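Local coordinates for protein apical membrane antigen 1 (Babesia divergens, PDB 4APM) that probably takes part in host-cell invasion as a membrane-anchored surface antigen of the moving junction, and binds calcium through its ectodomain, at residues S27-D32 / M345-S350; W119-N124 / C129-G134; R208-K211 / E215-P218. All blocks are in the same frame, centred on the assembly; numbering follows the deposited sequence.

Contact 1 lies in the core, its centre about 4 Å from the centre of the chain, while contacts 2 and 3 are surface contacts at about 22 and 11 Å. Their chemistry follows this placing: contact 1 is aliphatic, contact 2 aromatic with a water bridge beside a calcium site, and contact 3 a single polar bond. Contact 1 joins segments 313 residues apart, whereas the other two are local, each joining a loop to the helix that follows it, 125-134 or 213-216. Contact 3 touches both others, through Pro218 packed on Val348 and through the salt bridge from Lys211 to Glu131. Contacts 1 and 2 stay about 11 Å apart at their nearest atoms.

Contact 1 of 3, residues S27-D32 / M345-S350; sequences SGIYVD and MTAVGS
Ile29 reaches from the loop between helix 21-24 and strand 35-39 to Ala347 and Val348, where the chain leaves strand 342-346, an outer strand of a four-stranded antiparallel sheet. The contact thus joins an N-terminal loop to the end of a sheet in the PAN-related AMA1 ectodomain.

The side-chain packing is aliphatic, and Ile29 supplies it with both of its branches. CG2 of Ile29 meets CB of Ala347 at 3.6 Å and also lies 3.5 Å from Ala347 O, a carbonyl that accepts a hydrogen bond from Lys195. CD1 goes to Val348, whose side chain crosses that of Ile29 at about a right angle. With CG1 anti to the carbonyl carbon (chi1 -64°), Ile29 turns CG1 and CD1 to Val348 and CG2 mainly to Ala347, though CG2 also touches Val348 CG1. Phe257 and Met256 of helix 249-257 touch Ile29 and Ala347 respectively.

Polar bonds shape each segment separately. Thr346 OG1 accepts weak bonds from the backbone N of Val348 and Gly349 in the turn. In the other loop, Ser27 OG donates a hydrogen bond to Asp32 OD1 (2.6 Å), meeting it from above the carboxylate plane, 61° out of it. The apolar contact itself ends at Ile29 CD1, 3.8 Å from Val348 CG1.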
loop_
_atom_site.group_PDB
_atom_site.type_symbol
_atom_site.label_atom_id
_atom_site.label_comp_id
_atom_site.label_asym_id
_atom_site.label_seq_id
_atom_site.Cartn_x
_atom_site.Cartn_y
_atom_site.Cartn_z
ATOM N N SER A 27 -6.655 -5.751 7.736
ATOM C CA SER A 27 -7.430 -4.707 8.389
ATOM C C SER A 27 -7.539 -3.486 7.452
ATOM O O SER A 27 -7.198 -3.574 6.255
ATOM C CB SER A 27 -6.787 -4.346 9.728
ATOM O OG SER A 27 -7.548 -3.358 10.392
ATOM N N GLY A 28 -8.052 -2.380 7.969
ATOM C CA GLY A 28 -8.248 -1.196 7.151
ATOM C C GLY A 28 -6.906 -0.526 6.890
ATOM O O GLY A 28 -5.956 -0.776 7.608
ATOM N N ILE A 29 -6.832 0.296 5.842
ATOM C CA ILE A 29 -5.557 0.850 5.361
ATOM C C ILE A 29 -5.668 2.365 5.445
ATOM O O ILE A 29 -4.936 3.020 6.177
ATOM C CB ILE A 29 -5.253 0.383 3.895
ATOM C CG1 ILE A 29 -5.075 -1.148 3.889
ATOM C CG2 ILE A 29 -3.996 1.071 3.359
ATOM C CD1 ILE A 29 -4.982 -1.784 2.524
ATOM N N TYR A 30 -6.647 2.897 4.746
ATOM C CA TYR A 30 -7.044 4.286 4.912
ATOM C C TYR A 30 -7.278 4.615 6.393
ATOM O O TYR A 30 -6.565 5.461 6.983
ATOM C CB TYR A 30 -8.310 4.558 4.094
ATOM C CG TYR A 30 -8.703 6.000 4.081
ATOM C CD1 TYR A 30 -7.849 6.957 3.543
ATOM C CD2 TYR A 30 -9.924 6.423 4.634
ATOM C CE1 TYR A 30 -8.189 8.288 3.538
ATOM C CE2 TYR A 30 -10.286 7.751 4.612
ATOM C CZ TYR A 30 -9.411 8.673 4.042
ATOM O OH TYR A 30 -9.717 10.010 4.029
ATOM N N VAL A 31 -8.253 3.919 6.996
ATOM C CA VAL A 31 -8.469 3.974 8.452
ATOM C C VAL A 31 -8.417 2.564 9.019
ATOM O O VAL A 31 -9.180 1.663 8.594
ATOM C CB VAL A 31 -9.846 4.594 8.817
ATOM C CG1 VAL A 31 -10.130 4.445 10.321
ATOM C CG2 VAL A 31 -9.922 6.050 8.353
ATOM N N ASP A 32 -7.469 2.353 9.932
ATOM C CA ASP A 32 -7.273 1.041 10.527
ATOM C C ASP A 32 -7.719 1.076 12.003
ATOM O O ASP A 32 -7.098 1.746 12.861
ATOM C CB ASP A 32 -5.819 0.556 10.369
ATOM C CG ASP A 32 -5.552 -0.757 11.106
ATOM O OD1 ASP A 32 -6.517 -1.336 11.664
ATOM O OD2 ASP A 32 -4.379 -1.241 11.115
ATOM N N MET A 345 0.611 -0.336 -8.256
ATOM C CA MET A 345 0.774 0.254 -6.928
ATOM C C MET A 345 -0.292 -0.242 -5.941
ATOM O O MET A 345 -1.378 -0.663 -6.362
ATOM C CB MET A 345 0.721 1.762 -7.066
ATOM C CG MET A 345 1.771 2.252 -8.075
ATOM S SD MET A 345 1.621 3.999 -8.308
ATOM C CE MET A 345 2.476 4.601 -6.843
ATOM N N THR A 346 0.012 -0.196 -4.640
ATOM C CA THR A 346 -0.976 -0.591 -3.640
ATOM C C THR A 346 -1.114 0.473 -2.545
ATOM O O THR A 346 -0.223 1.345 -2.396
ATOM C CB THR A 346 -0.676 -1.963 -2.990
ATOM O OG1 THR A 346 0.268 -1.791 -1.945
ATOM C CG2 THR A 346 -0.138 -2.992 -3.988
ATOM N N ALA A 347 -2.246 0.428 -1.829
ATOM C CA ALA A 347 -2.534 1.393 -0.776
ATOM C C ALA A 347 -1.548 1.311 0.416
ATOM O O ALA A 347 -1.482 2.253 1.219
ATOM C CB ALA A 347 -3.972 1.229 -0.271
ATOM N N VAL A 348 -0.824 0.199 0.586
ATOM C CA VAL A 348 0.106 0.157 1.748
ATOM C C VAL A 348 1.521 0.572 1.382
ATOM O O VAL A 348 2.305 0.988 2.257
ATOM C CB VAL A 348 0.151 -1.208 2.472
ATOM C CG1 VAL A 348 -1.221 -1.598 2.995
ATOM C CG2 VAL A 348 0.697 -2.280 1.562
ATOM N N GLY A 349 1.826 0.479 0.083
ATOM C CA GLY A 349 3.186 0.577 -0.416
ATOM C C GLY A 349 3.582 2.003 -0.739
ATOM O O GLY A 349 2.757 2.916 -0.748
ATOM N N SER A 350 4.854 2.183 -1.032
ATOM C CA SER A 350 5.346 3.474 -1.432
ATOM C C SER A 350 4.506 4.134 -2.543
ATOM O O SER A 350 4.110 3.481 -3.509
ATOM C CB SER A 350 6.798 3.367 -1.893
ATOM O OG SER A 350 7.276 4.693 -2.056
#

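Contact 2 of 3, residues W119-N124 / C129-G134; sequences WGYDGN and CAEYAG. With CA (calcium ion), chain B.
Tyr121, Tyr132 and Glu131 bury the most surface where the calcium-binding loop 119-124 folds back on helix 125-134. Tyr121 touches both of the others. The extended chain of Glu131 passes one edge of the Tyr121 ring at a slant, with CG in the ring plane 3.6 Å from Tyr121 CE2 and CD at 3.6 Å from CD2. The carboxylate is turned 79° from that ring. Having CG anti to the backbone N (chi1 -174°) carries the Glu131 chain out to that edge.

The Tyr121 hydroxyl end turns to Tyr132 instead: OH lies in the plane of the Tyr132 ring, at its edge, 3.6 Å from CD1. The hydrogen bond of this OH is with Asn135 ND2, and that of Tyr132 OH is with Leu108 O. Farther along, Tyr132 CE1 approaches Trp119 CZ3 at 4.0 Å, the Tyr132 ring and the six-membered ring of Trp119 oblique with planes 33° apart.

Glu131 also supplies the polar link. A water donates to its OE1 (2.8 Å) and accepts from Asp122 N, while Lys211 forms a salt bridge with the same OE1. Asp122 grips the calcium ion with both carboxylate oxygens, OD1 at 2.5 Å and OD2 at 2.4 Å; Gly120 O and three waters complete the six ligand atoms seen. Gly120 has the positive phi of a Schellman motif ending helix 113-118.

Asn124 then caps the start of helix 125-134, which is tied by the Cys129-Cys159 disulfide to strand 158-161 and packs through Ala130 and Ala133 on Phe150 of strand 150-153.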
loop_
_atom_site.group_PDB
_atom_site.type_symbol
_atom_site.label_atom_id
_atom_site.label_comp_id
_atom_site.label_asym_id
_atom_site.label_seq_id
_atom_site.Cartn_x
_atom_site.Cartn_y
_atom_site.Cartn_z
ATOM N N TRP A 119 18.190 -1.431 23.193
ATOM C CA TRP A 119 17.238 -2.078 24.121
ATOM C C TRP A 119 16.936 -3.517 23.813
ATOM O O TRP A 119 16.060 -4.132 24.439
ATOM C CB TRP A 119 15.950 -1.275 24.196
ATOM C CG TRP A 119 16.206 0.089 24.740
ATOM C CD1 TRP A 119 17.277 0.490 25.546
ATOM C CD2 TRP A 119 15.402 1.299 24.543
ATOM N NE1 TRP A 119 17.189 1.825 25.842
ATOM C CE2 TRP A 119 16.078 2.367 25.285
ATOM C CE3 TRP A 119 14.230 1.592 23.862
ATOM C CZ2 TRP A 119 15.583 3.653 25.327
ATOM C CZ3 TRP A 119 13.723 2.887 23.938
ATOM C CH2 TRP A 119 14.395 3.900 24.626
ATOM N N GLY A 120 17.634 -4.063 22.829
ATOM C CA GLY A 120 17.576 -5.479 22.585
ATOM C C GLY A 120 16.688 -5.910 21.437
ATOM O O GLY A 120 16.616 -7.091 21.158
ATOM N N TYR A 121 16.087 -4.959 20.714
ATOM C CA TYR A 121 15.179 -5.290 19.606
ATOM C C TYR A 121 15.948 -5.752 18.401
ATOM O O TYR A 121 16.960 -5.156 18.073
ATOM C CB TYR A 121 14.284 -4.101 19.238
ATOM C CG TYR A 121 13.298 -3.735 20.334
ATOM C CD1 TYR A 121 13.658 -2.874 21.371
ATOM C CD2 TYR A 121 12.039 -4.317 20.377
ATOM C CE1 TYR A 121 12.760 -2.552 22.386
ATOM C CE2 TYR A 121 11.131 -3.998 21.371
ATOM C CZ TYR A 121 11.491 -3.111 22.368
ATOM O OH TYR A 121 10.601 -2.870 23.394
ATOM N N ASP A 122 15.458 -6.808 17.739
ATOM C CA ASP A 122 16.275 -7.586 16.799
ATOM C C ASP A 122 15.767 -7.620 15.354
ATOM O O ASP A 122 16.315 -8.348 14.556
ATOM C CB ASP A 122 16.485 -9.051 17.294
ATOM C CG ASP A 122 17.145 -9.129 18.674
ATOM O OD1 ASP A 122 18.089 -8.361 18.949
ATOM O OD2 ASP A 122 16.734 -9.969 19.492
ATOM N N GLY A 123 14.739 -6.851 14.996
ATOM C CA GLY A 123 14.266 -6.888 13.594
ATOM C C GLY A 123 14.746 -5.654 12.850
ATOM O O GLY A 123 15.574 -4.915 13.383
ATOM N N ASN A 124 14.182 -5.363 11.676
ATOM C CA ASN A 124 14.463 -4.070 11.065
ATOM C C ASN A 124 13.830 -2.947 11.857
ATOM O O ASN A 124 13.122 -3.199 12.842
ATOM C CB ASN A 124 14.089 -4.005 9.582
ATOM C CG ASN A 124 12.653 -4.392 9.309
ATOM O OD1 ASN A 124 11.729 -3.975 10.015
ATOM N ND2 ASN A 124 12.448 -5.142 8.218
ATOM N N CYS A 129 10.044 -0.761 15.848
ATOM C CA CYS A 129 9.141 0.271 16.259
ATOM C C CYS A 129 7.763 -0.336 16.605
ATOM O O CYS A 129 7.158 0.004 17.628
ATOM C CB CYS A 129 9.060 1.356 15.162
ATOM S SG CYS A 129 8.160 2.855 15.640
ATOM N N ALA A 130 7.338 -1.311 15.813
ATOM C CA ALA A 130 6.033 -1.979 16.012
ATOM C C ALA A 130 6.044 -2.792 17.301
ATOM O O ALA A 130 5.091 -2.751 18.070
ATOM C CB ALA A 130 5.706 -2.887 14.828
ATOM N N GLU A 131 7.134 -3.517 17.525
ATOM C CA GLU A 131 7.293 -4.333 18.735
ATOM C C GLU A 131 7.380 -3.413 19.958
ATOM O O GLU A 131 6.804 -3.673 21.006
ATOM C CB GLU A 131 8.559 -5.197 18.614
ATOM C CG GLU A 131 8.768 -6.201 19.755
ATOM C CD GLU A 131 9.966 -7.103 19.521
ATOM O OE1 GLU A 131 10.501 -7.098 18.399
ATOM O OE2 GLU A 131 10.377 -7.823 20.454
ATOM N N TYR A 132 8.015 -2.274 19.785
ATOM C CA TYR A 132 8.129 -1.355 20.881
ATOM C C TYR A 132 6.740 -0.794 21.250
ATOM O O TYR A 132 6.385 -0.710 22.427
ATOM C CB TYR A 132 9.107 -0.245 20.504
ATOM C CG TYR A 132 9.238 0.823 21.554
ATOM C CD1 TYR A 132 9.861 0.552 22.768
ATOM C CD2 TYR A 132 8.783 2.112 21.316
ATOM C CE1 TYR A 132 9.992 1.534 23.734
ATOM C CE2 TYR A 132 8.914 3.095 22.267
ATOM C CZ TYR A 132 9.540 2.802 23.474
ATOM O OH TYR A 132 9.676 3.776 24.442
ATOM N N ALA A 133 5.958 -0.416 20.238
ATOM C CA ALA A 133 4.577 -0.005 20.462
ATOM C C ALA A 133 3.790 -1.130 21.176
ATOM O O ALA A 133 2.969 -0.858 22.059
ATOM C CB ALA A 133 3.910 0.375 19.135
ATOM N N GLY A 134 4.091 -2.382 20.824
ATOM C CA GLY A 134 3.455 -3.544 21.442
ATOM C C GLY A 134 3.787 -3.825 22.907
ATOM O O GLY A 134 3.073 -4.576 23.563
HETATM CA CA CA B . 17.984 -9.051 21.327
HETATM O O HOH W 1 13.076 -8.041 18.765
HETATM O O HOH W 2 19.427 -10.890 21.013
HETATM O O HOH W 3 18.469 -8.518 23.684
HETATM O O HOH W 4 19.924 -7.449 21.143
#

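Contact 3 of 3, residues R208-K211 / E215-P218; sequences RVDK and ENCP
A single side-chain hydrogen bond, from Asn216 to Asp210, spans the short helix 213-216 at the surface. It joins the loop that follows strand 202-205 to the last residue of the helix, and the evidence for it is direct: Asn216 ND2 donates to Asp210 OD2 at 2.7 Å, with an N-H...O angle of 164°. The segments bury 101 Å² between them, most of it on these two residues.

The groups meet at the ends of side chains that cross at about a right angle. Asp210 OD2 is approached on its syn side, 25° out of the carboxylate plane. On the donor side the oxygen lies nearly in the amide plane, although carboxylate and amide are clearly turned against each other. For Asp210, CG stands anti to the backbone N (chi1 -164°), which directs the carboxylate towards Asn216. Asn216 CB also comes within 3.3 Å of the same OD2, so the oxygen rests against the base of the side chain as well as its amide.

The second carboxylate oxygen is engaged too, OD1 accepting from Lys212 N where the chain enters the helix. Just after Asn216 the chain leaves helical geometry at Cys217, which is disulfide-bonded to Cys51; the backbone of Asp210 pairs with nearby Lys50. Both segments are therefore tied to the same 50-51 region.

With an N-H donor found for each oxygen, the carboxylate is held at both branches by neutral donors, which would probably favour its charged form and fix its rotation about CB-CG.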
loop_
_atom_site.group_PDB
_atom_site.type_symbol
_atom_site.label_atom_id
_atom_site.label_comp_id
_atom_site.label_asym_id
_atom_site.label_seq_id
_atom_site.Cartn_x
_atom_site.Cartn_y
_atom_site.Cartn_z
ATOM N N ARG A 208 0.929 -4.976 15.471
ATOM C CA ARG A 208 0.866 -6.311 14.916
ATOM C C ARG A 208 1.555 -6.450 13.578
ATOM O O ARG A 208 1.405 -7.452 12.899
ATOM C CB ARG A 208 -0.574 -6.763 14.847
ATOM C CG ARG A 208 -1.077 -7.014 16.244
ATOM C CD ARG A 208 -2.558 -7.221 16.338
ATOM N NE ARG A 208 -2.908 -7.062 17.744
ATOM C CZ ARG A 208 -4.094 -7.340 18.265
ATOM N NH1 ARG A 208 -5.076 -7.810 17.498
ATOM N NH2 ARG A 208 -4.281 -7.176 19.564
ATOM N N VAL A 209 2.341 -5.448 13.217
ATOM C CA VAL A 209 3.100 -5.488 11.987
ATOM C C VAL A 209 3.984 -6.723 11.942
ATOM O O VAL A 209 4.728 -7.016 12.887
ATOM C CB VAL A 209 3.881 -4.176 11.777
ATOM C CG1 VAL A 209 5.052 -4.368 10.796
ATOM C CG2 VAL A 209 2.898 -3.092 11.304
ATOM N N ASP A 210 3.763 -7.510 10.899
ATOM C CA ASP A 210 4.597 -8.643 10.524
ATOM C C ASP A 210 6.116 -8.303 10.624
ATOM O O ASP A 210 6.582 -7.332 10.008
ATOM C CB ASP A 210 4.198 -9.053 9.079
ATOM C CG ASP A 210 4.703 -10.428 8.699
ATOM O OD1 ASP A 210 5.603 -10.938 9.404
ATOM O OD2 ASP A 210 4.205 -11.000 7.704
ATOM N N LYS A 211 6.875 -9.082 11.410
ATOM C CA LYS A 211 8.335 -8.955 11.441
ATOM C C LYS A 211 8.891 -9.043 10.023
ATOM O O LYS A 211 9.955 -8.476 9.706
ATOM C CB LYS A 211 9.009 -10.066 12.276
ATOM C CG LYS A 211 8.281 -10.552 13.523
ATOM C CD LYS A 211 8.057 -9.446 14.524
ATOM C CE LYS A 211 8.988 -9.534 15.720
ATOM N NZ LYS A 211 8.492 -8.556 16.730
ATOM N N GLU A 215 8.879 -8.751 3.138
ATOM C CA GLU A 215 8.712 -9.815 2.135
ATOM C C GLU A 215 7.239 -10.222 1.965
ATOM O O GLU A 215 6.860 -10.796 0.946
ATOM C CB GLU A 215 9.555 -11.043 2.531
ATOM C CG GLU A 215 10.948 -10.709 3.072
ATOM C CD GLU A 215 11.368 -11.619 4.213
ATOM O OE1 GLU A 215 11.133 -12.840 4.127
ATOM O OE2 GLU A 215 11.901 -11.111 5.219
ATOM N N ASN A 216 6.419 -9.958 2.984
ATOM C CA ASN A 216 5.042 -10.496 3.043
ATOM C C ASN A 216 3.970 -9.486 2.610
ATOM O O ASN A 216 2.810 -9.836 2.438
ATOM C CB ASN A 216 4.735 -10.993 4.463
ATOM C CG ASN A 216 5.380 -12.341 4.768
ATOM O OD1 ASN A 216 5.756 -13.078 3.864
ATOM N ND2 ASN A 216 5.468 -12.682 6.045
ATOM N N CYS A 217 4.367 -8.222 2.526
ATOM C CA CYS A 217 3.458 -7.105 2.248
ATOM C C CYS A 217 3.898 -6.488 0.925
ATOM O O CYS A 217 5.091 -6.475 0.630
ATOM C CB CYS A 217 3.597 -6.054 3.358
ATOM S SG CYS A 217 2.953 -6.531 4.972
ATOM N N PRO A 218 2.954 -5.945 0.138
ATOM C CA PRO A 218 3.346 -5.329 -1.132
ATOM C C PRO A 218 3.845 -3.889 -0.934
ATOM O O PRO A 218 3.125 -2.948 -1.245
ATOM C CB PRO A 218 2.020 -5.310 -1.912
ATOM C CG PRO A 218 0.986 -5.119 -0.838
ATOM C CD PRO A 218 1.480 -5.972 0.299
#